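Aminoglycoside phosphotransferase (Streptomyces rimosus, PDB 6FUC) probably transfers a phosphate group from ATP to the 3''-hydroxyl of streptomycin, an inactivation that makes the bacterium resistant to the antibiotic. Local coordinates at residues E91-D96 with A100-A105; F127-G132 with H265-T270. All blocks are in the same frame, centred on the assembly; numbering follows the deposited sequence. Where two conformers were deposited one is given.

Interaction 1 (E91-D96 with A100-A105); sequences EGIPAD and ASMLRA
M102 meets I93 by its terminal methyl: CE lies 3.9 Å from CD1 of I93, the two side chains cross at about a right angle, and only these end carbons come within contact distance. The methionine leaves helix 100-117 extended through SD and then bends at its last torsion (chi3 74°), which sets CE to one side of the chain's line. Both residues were modelled in two conformers, so this touch describes one deposited combination and is less certain than the next. In the first turn of the helix, the backbone N of M102 is hydrogen-bonded to S99 OG. One residue on, L103 reaches over A95. With CG anti to the backbone N (chi1 -170°), its CD1 branch is 4.2 Å from the A95 methyl, CB, and equally far from A95 O, at the turn that follows strand 93-94. The L103 side chain also packs against A229, T232 and W233 of helix 219-233 and against L192, which A95 touches too. Strand 93-94 is itself an edge strand, hydrogen-bonded through I93 to L197 of strand 195-197. L192 lies in the HGDLCLPN stretch, which matches the catalytic loop of this kinase-like family; the leucine and the alanine both touch that loop there. No hydrogen bond spans the two segments. Held by methyl contacts near the van der Waals limit, the short connection has no directional lock, and the two conformers of I93 and M102 are consistent with a contact that does not fix their ends.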
loop_
_atom_site.group_PDB
_atom_site.type_symbol
_atom_site.label_atom_id
_atom_site.label_comp_id
_atom_site.label_asym_id
_atom_site.label_seq_id
_atom_site.Cartn_x
_atom_site.Cartn_y
_atom_site.Cartn_z
ATOM N N GLU A 91 13.869 -2.131 -8.732
ATOM C CA GLU A 91 15.033 -2.758 -8.142
ATOM C C GLU A 91 15.438 -2.136 -6.827
ATOM O O GLU A 91 15.414 -0.914 -6.718
ATOM C CB GLU A 91 16.197 -2.758 -9.096
ATOM C CG GLU A 91 15.932 -3.454 -10.421
ATOM C CD GLU A 91 15.939 -4.977 -10.382
ATOM O OE1 GLU A 91 16.424 -5.608 -9.408
ATOM O OE2 GLU A 91 15.462 -5.560 -11.385
ATOM N N GLY A 92 15.802 -2.977 -5.886
ATOM C CA GLY A 92 16.282 -2.536 -4.598
ATOM C C GLY A 92 15.763 -3.358 -3.454
ATOM O O GLY A 92 15.208 -4.438 -3.693
ATOM N N ILE A 93 15.902 -2.820 -2.245
ATOM C CA ILE A 93 15.555 -3.621 -1.057
ATOM C C ILE A 93 14.249 -3.057 -0.497
ATOM O O ILE A 93 14.147 -1.832 -0.205
ATOM C CB ILE A 93 16.630 -3.594 0.053
ATOM C CG1 ILE A 93 16.162 -4.317 1.328
ATOM C CG2 ILE A 93 17.171 -2.236 0.316
ATOM C CD1 ILE A 93 17.300 -4.993 2.076
ATOM N N PRO A 94 13.221 -3.891 -0.319
ATOM C CA PRO A 94 12.003 -3.391 0.344
ATOM C C PRO A 94 12.350 -2.886 1.735
ATOM O O PRO A 94 13.120 -3.491 2.461
ATOM C CB PRO A 94 11.077 -4.606 0.364
ATOM C CG PRO A 94 11.613 -5.497 -0.676
ATOM C CD PRO A 94 13.077 -5.314 -0.690
ATOM N N ALA A 95 11.736 -1.768 2.128
ATOM C CA ALA A 95 12.135 -1.111 3.355
ATOM C C ALA A 95 11.828 -1.911 4.612
ATOM O O ALA A 95 12.505 -1.692 5.636
ATOM C CB ALA A 95 11.518 0.252 3.430
ATOM N N ASP A 96 10.937 -2.883 4.557
ATOM C CA ASP A 96 10.734 -3.715 5.720
ATOM C C ASP A 96 11.877 -4.660 5.987
ATOM O O ASP A 96 11.983 -5.182 7.102
ATOM C CB ASP A 96 9.425 -4.471 5.655
ATOM C CG ASP A 96 9.423 -5.546 4.585
ATOM O OD1 ASP A 96 9.815 -5.234 3.422
ATOM O OD2 ASP A 96 8.972 -6.691 4.874
ATOM N N ALA A 100 17.567 -1.569 11.240
ATOM C CA ALA A 100 17.259 -0.312 11.816
ATOM C C ALA A 100 18.164 0.835 11.394
ATOM O O ALA A 100 17.711 1.968 11.221
ATOM C CB ALA A 100 17.209 -0.367 13.373
ATOM N N SER A 101 19.431 0.547 11.262
ATOM C CA SER A 101 20.350 1.652 10.821
ATOM C C SER A 101 20.139 2.031 9.342
ATOM O O SER A 101 20.177 3.201 8.984
ATOM C CB SER A 101 21.873 1.381 11.024
ATOM O OG SER A 101 22.729 2.599 10.658
ATOM N N MET A 102 19.863 1.059 8.521
ATOM C CA MET A 102 19.517 1.328 7.127
ATOM C C MET A 102 18.228 2.165 7.034
ATOM O O MET A 102 18.179 3.097 6.222
ATOM C CB MET A 102 19.301 0.020 6.401
ATOM C CG MET A 102 20.542 -0.816 5.987
ATOM S SD MET A 102 20.182 -2.534 5.521
ATOM C CE MET A 102 19.437 -2.303 3.930
ATOM N N LEU A 103 17.206 1.798 7.812
ATOM C CA LEU A 103 15.950 2.574 7.730
ATOM C C LEU A 103 16.175 3.945 8.186
ATOM O O LEU A 103 15.606 4.920 7.646
ATOM C CB LEU A 103 14.825 1.855 8.511
ATOM C CG LEU A 103 13.436 2.418 8.310
ATOM C CD1 LEU A 103 12.985 2.293 6.849
ATOM C CD2 LEU A 103 12.416 1.754 9.207
ATOM N N ARG A 104 17.007 4.112 9.245
ATOM C CA ARG A 104 17.356 5.430 9.603
ATOM C C ARG A 104 18.055 6.219 8.532
ATOM O O ARG A 104 17.764 7.381 8.271
ATOM C CB ARG A 104 18.222 5.411 10.902
ATOM C CG ARG A 104 18.721 6.737 11.349
ATOM C CD ARG A 104 17.601 7.593 11.762
ATOM N NE ARG A 104 18.035 8.873 12.295
ATOM C CZ ARG A 104 18.428 9.072 13.511
ATOM N NH1 ARG A 104 18.467 8.105 14.416
ATOM N NH2 ARG A 104 18.710 10.306 13.924
ATOM N N ALA A 105 18.956 5.579 7.786
ATOM C CA ALA A 105 19.584 6.265 6.663
ATOM C C ALA A 105 18.561 6.709 5.590
ATOM O O ALA A 105 18.807 7.662 4.886
ATOM C CB ALA A 105 20.636 5.366 5.965
#

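Interaction 2 (F127-G132 with H265-T270); sequences FTRELG and HLDPLT
L131 and L266 make the tight apolar touch of this buried contact, with CD1 of L131 3.6 Å from CD2 of L266. Both leucines have CG anti to the backbone N and cross obliquely, meeting through one methyl of each. Beside them, R129 and D267 face each other across water. R129 NH1 stands 4.2 Å from D267 OD1, beyond a salt bridge, yet OD1 lies at the guanidinium edge near its plane and the two flat groups are turned only 25° apart. One water accepts from R129 NH1 at 2.9 Å and donates to D267 OD1 at 2.8 Å. A second water donates to D267 OD1 at 3.1 Å and accepts a weak bond from R129 NH2, so OD1 takes two water protons. Each group also has a direct partner. R129 takes the crowded chi1 position (59°), and the further bends at chi2 and chi3 direct its NH1 also to the carbonyl O of G188, within the HGD motif that matches the family's catalytic loop. D267 OD2 is hydrogen-bonded to W271 NE1. The backbone O of D267 is gripped by T270, from OG1 at 2.7 Å and from N at 3.0 Å, and R212 NH1 bonds to that same OG1. L266 packs on F135 and A138 of helix 131-143 and on L168 of helix 161-168; L131 packs on R175 and L176 of helix 172-181. E130 occupies the N-cap position of helix 131-143, and the next backbone N, of L131, bonds to E179 OE2. The direct bond to G188 O is the stronger hold on R129; the waters probably weaken, without abolishing, its attraction to D267.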
loop_
_atom_site.group_PDB
_atom_site.type_symbol
_atom_site.label_atom_id
_atom_site.label_comp_id
_atom_site.label_asym_id
_atom_site.label_seq_id
_atom_site.Cartn_x
_atom_site.Cartn_y
_atom_site.Cartn_z
ATOM N N PHE A 127 -7.949 9.190 -9.528
ATOM C CA PHE A 127 -8.239 8.092 -8.580
ATOM C C PHE A 127 -8.493 8.652 -7.188
ATOM O O PHE A 127 -7.891 9.652 -6.767
ATOM C CB PHE A 127 -7.024 7.173 -8.514
ATOM C CG PHE A 127 -6.579 6.715 -9.873
ATOM C CD1 PHE A 127 -7.318 5.850 -10.588
ATOM C CD2 PHE A 127 -5.425 7.212 -10.424
ATOM C CE1 PHE A 127 -6.935 5.432 -11.857
ATOM C CE2 PHE A 127 -5.022 6.817 -11.685
ATOM C CZ PHE A 127 -5.782 5.940 -12.424
ATOM N N THR A 128 -9.355 7.933 -6.469
ATOM C CA THR A 128 -9.666 8.256 -5.091
ATOM C C THR A 128 -9.562 7.026 -4.195
ATOM O O THR A 128 -9.871 5.917 -4.609
ATOM C CB THR A 128 -11.047 8.875 -4.968
ATOM O OG1 THR A 128 -12.056 7.889 -5.263
ATOM C CG2 THR A 128 -11.191 10.123 -5.769
ATOM N N ARG A 129 -9.190 7.266 -2.946
ATOM C CA ARG A 129 -9.360 6.249 -1.871
ATOM C C ARG A 129 -9.821 7.010 -0.628
ATOM O O ARG A 129 -9.291 6.894 0.461
ATOM C CB ARG A 129 -8.101 5.415 -1.608
ATOM C CG ARG A 129 -6.874 6.167 -1.215
ATOM C CD ARG A 129 -6.108 5.457 -0.133
ATOM N NE ARG A 129 -6.928 5.453 1.104
ATOM C CZ ARG A 129 -6.642 4.775 2.210
ATOM N NH1 ARG A 129 -5.618 3.939 2.326
ATOM N NH2 ARG A 129 -7.372 5.025 3.288
ATOM N N GLU A 130 -10.853 7.838 -0.821
ATOM C CA GLU A 130 -11.327 8.727 0.188
ATOM C C GLU A 130 -12.109 7.957 1.254
ATOM O O GLU A 130 -12.485 6.788 1.070
ATOM C CB GLU A 130 -12.116 9.903 -0.413
ATOM C CG GLU A 130 -11.232 10.887 -1.146
ATOM C CD GLU A 130 -11.923 11.723 -2.147
ATOM O OE1 GLU A 130 -13.040 11.308 -2.658
ATOM O OE2 GLU A 130 -11.385 12.799 -2.505
ATOM N N LEU A 131 -12.354 8.650 2.371
ATOM C CA LEU A 131 -12.830 7.930 3.533
ATOM C C LEU A 131 -14.191 7.310 3.293
ATOM O O LEU A 131 -14.491 6.254 3.842
ATOM C CB LEU A 131 -12.839 8.908 4.716
ATOM C CG LEU A 131 -13.312 8.322 6.019
ATOM C CD1 LEU A 131 -12.573 7.069 6.405
ATOM C CD2 LEU A 131 -13.165 9.381 7.070
ATOM N N GLY A 132 -15.074 7.971 2.555
ATOM C CA GLY A 132 -16.382 7.352 2.349
ATOM C C GLY A 132 -16.298 6.020 1.661
ATOM O O GLY A 132 -17.002 5.053 2.026
ATOM N N HIS A 265 -6.290 2.285 12.695
ATOM C CA HIS A 265 -7.306 1.357 13.126
ATOM C C HIS A 265 -8.341 0.984 12.032
ATOM O O HIS A 265 -8.851 -0.141 12.031
ATOM C CB HIS A 265 -8.025 1.899 14.345
ATOM C CG HIS A 265 -7.141 1.891 15.549
ATOM N ND1 HIS A 265 -7.556 2.403 16.761
ATOM C CD2 HIS A 265 -5.865 1.449 15.734
ATOM C CE1 HIS A 265 -6.562 2.265 17.634
ATOM N NE2 HIS A 265 -5.524 1.697 17.037
ATOM N N LEU A 266 -8.560 1.917 11.111
ATOM C CA LEU A 266 -9.479 1.622 10.009
ATOM C C LEU A 266 -8.844 0.616 9.052
ATOM O O LEU A 266 -9.520 -0.300 8.529
ATOM C CB LEU A 266 -9.829 2.913 9.268
ATOM C CG LEU A 266 -10.722 2.741 8.050
ATOM C CD1 LEU A 266 -12.073 2.108 8.365
ATOM C CD2 LEU A 266 -10.879 4.093 7.353
ATOM N N ASP A 267 -7.567 0.808 8.717
ATOM C CA ASP A 267 -6.958 0.113 7.587
ATOM C C ASP A 267 -7.179 -1.374 7.658
ATOM O O ASP A 267 -7.577 -1.983 6.627
ATOM C CB ASP A 267 -5.476 0.505 7.466
ATOM C CG ASP A 267 -4.922 0.053 6.125
ATOM O OD1 ASP A 267 -5.119 0.880 5.141
ATOM O OD2 ASP A 267 -4.401 -1.058 6.046
ATOM N N PRO A 268 -6.901 -2.076 8.766
ATOM C CA PRO A 268 -7.031 -3.516 8.720
ATOM C C PRO A 268 -8.420 -4.031 8.466
ATOM O O PRO A 268 -8.613 -5.161 8.015
ATOM C CB PRO A 268 -6.507 -3.988 10.077
ATOM C CG PRO A 268 -6.527 -2.827 10.910
ATOM C CD PRO A 268 -6.372 -1.605 10.062
ATOM N N LEU A 269 -9.432 -3.234 8.766
ATOM C CA LEU A 269 -10.825 -3.578 8.557
ATOM C C LEU A 269 -11.232 -3.561 7.073
ATOM O O LEU A 269 -12.303 -3.978 6.738
ATOM C CB LEU A 269 -11.740 -2.661 9.392
ATOM C CG LEU A 269 -11.436 -2.640 10.861
ATOM C CD1 LEU A 269 -12.337 -1.612 11.517
ATOM C CD2 LEU A 269 -11.576 -3.979 11.510
ATOM N N THR A 270 -10.354 -3.005 6.205
ATOM C CA THR A 270 -10.687 -2.794 4.806
ATOM C C THR A 270 -10.163 -3.889 3.883
ATOM O O THR A 270 -10.419 -3.824 2.694
ATOM C CB THR A 270 -10.126 -1.449 4.296
ATOM O OG1 THR A 270 -8.705 -1.495 4.210
ATOM C CG2 THR A 270 -10.591 -0.293 5.094
HETATM O O HOH W 1 -4.900 3.654 5.159
HETATM O O HOH W 2 -7.878 2.334 4.715
#

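Interaction 1 is local, only three residues separating its segments, and sits partly buried toward the periphery; interaction 2 joins segments more than 130 residues apart in the buried interior, nearer the centre of the chain. They lie on opposite sides of that centre, with centres about 26 Å apart, and hold different helices, although 100-117 and 131-143 are consecutive. Their chemistry follows their place: 91-96 with 100-105 has only apolar side-chain touches and no hydrogen bond, whereas 127-132 with 265-270 adds a water-bridged pair of opposite charges. Each also reaches the HGDLCLPN stretch, probably the catalytic loop: the first by packing on L192, the second by R129's bond to G188 O.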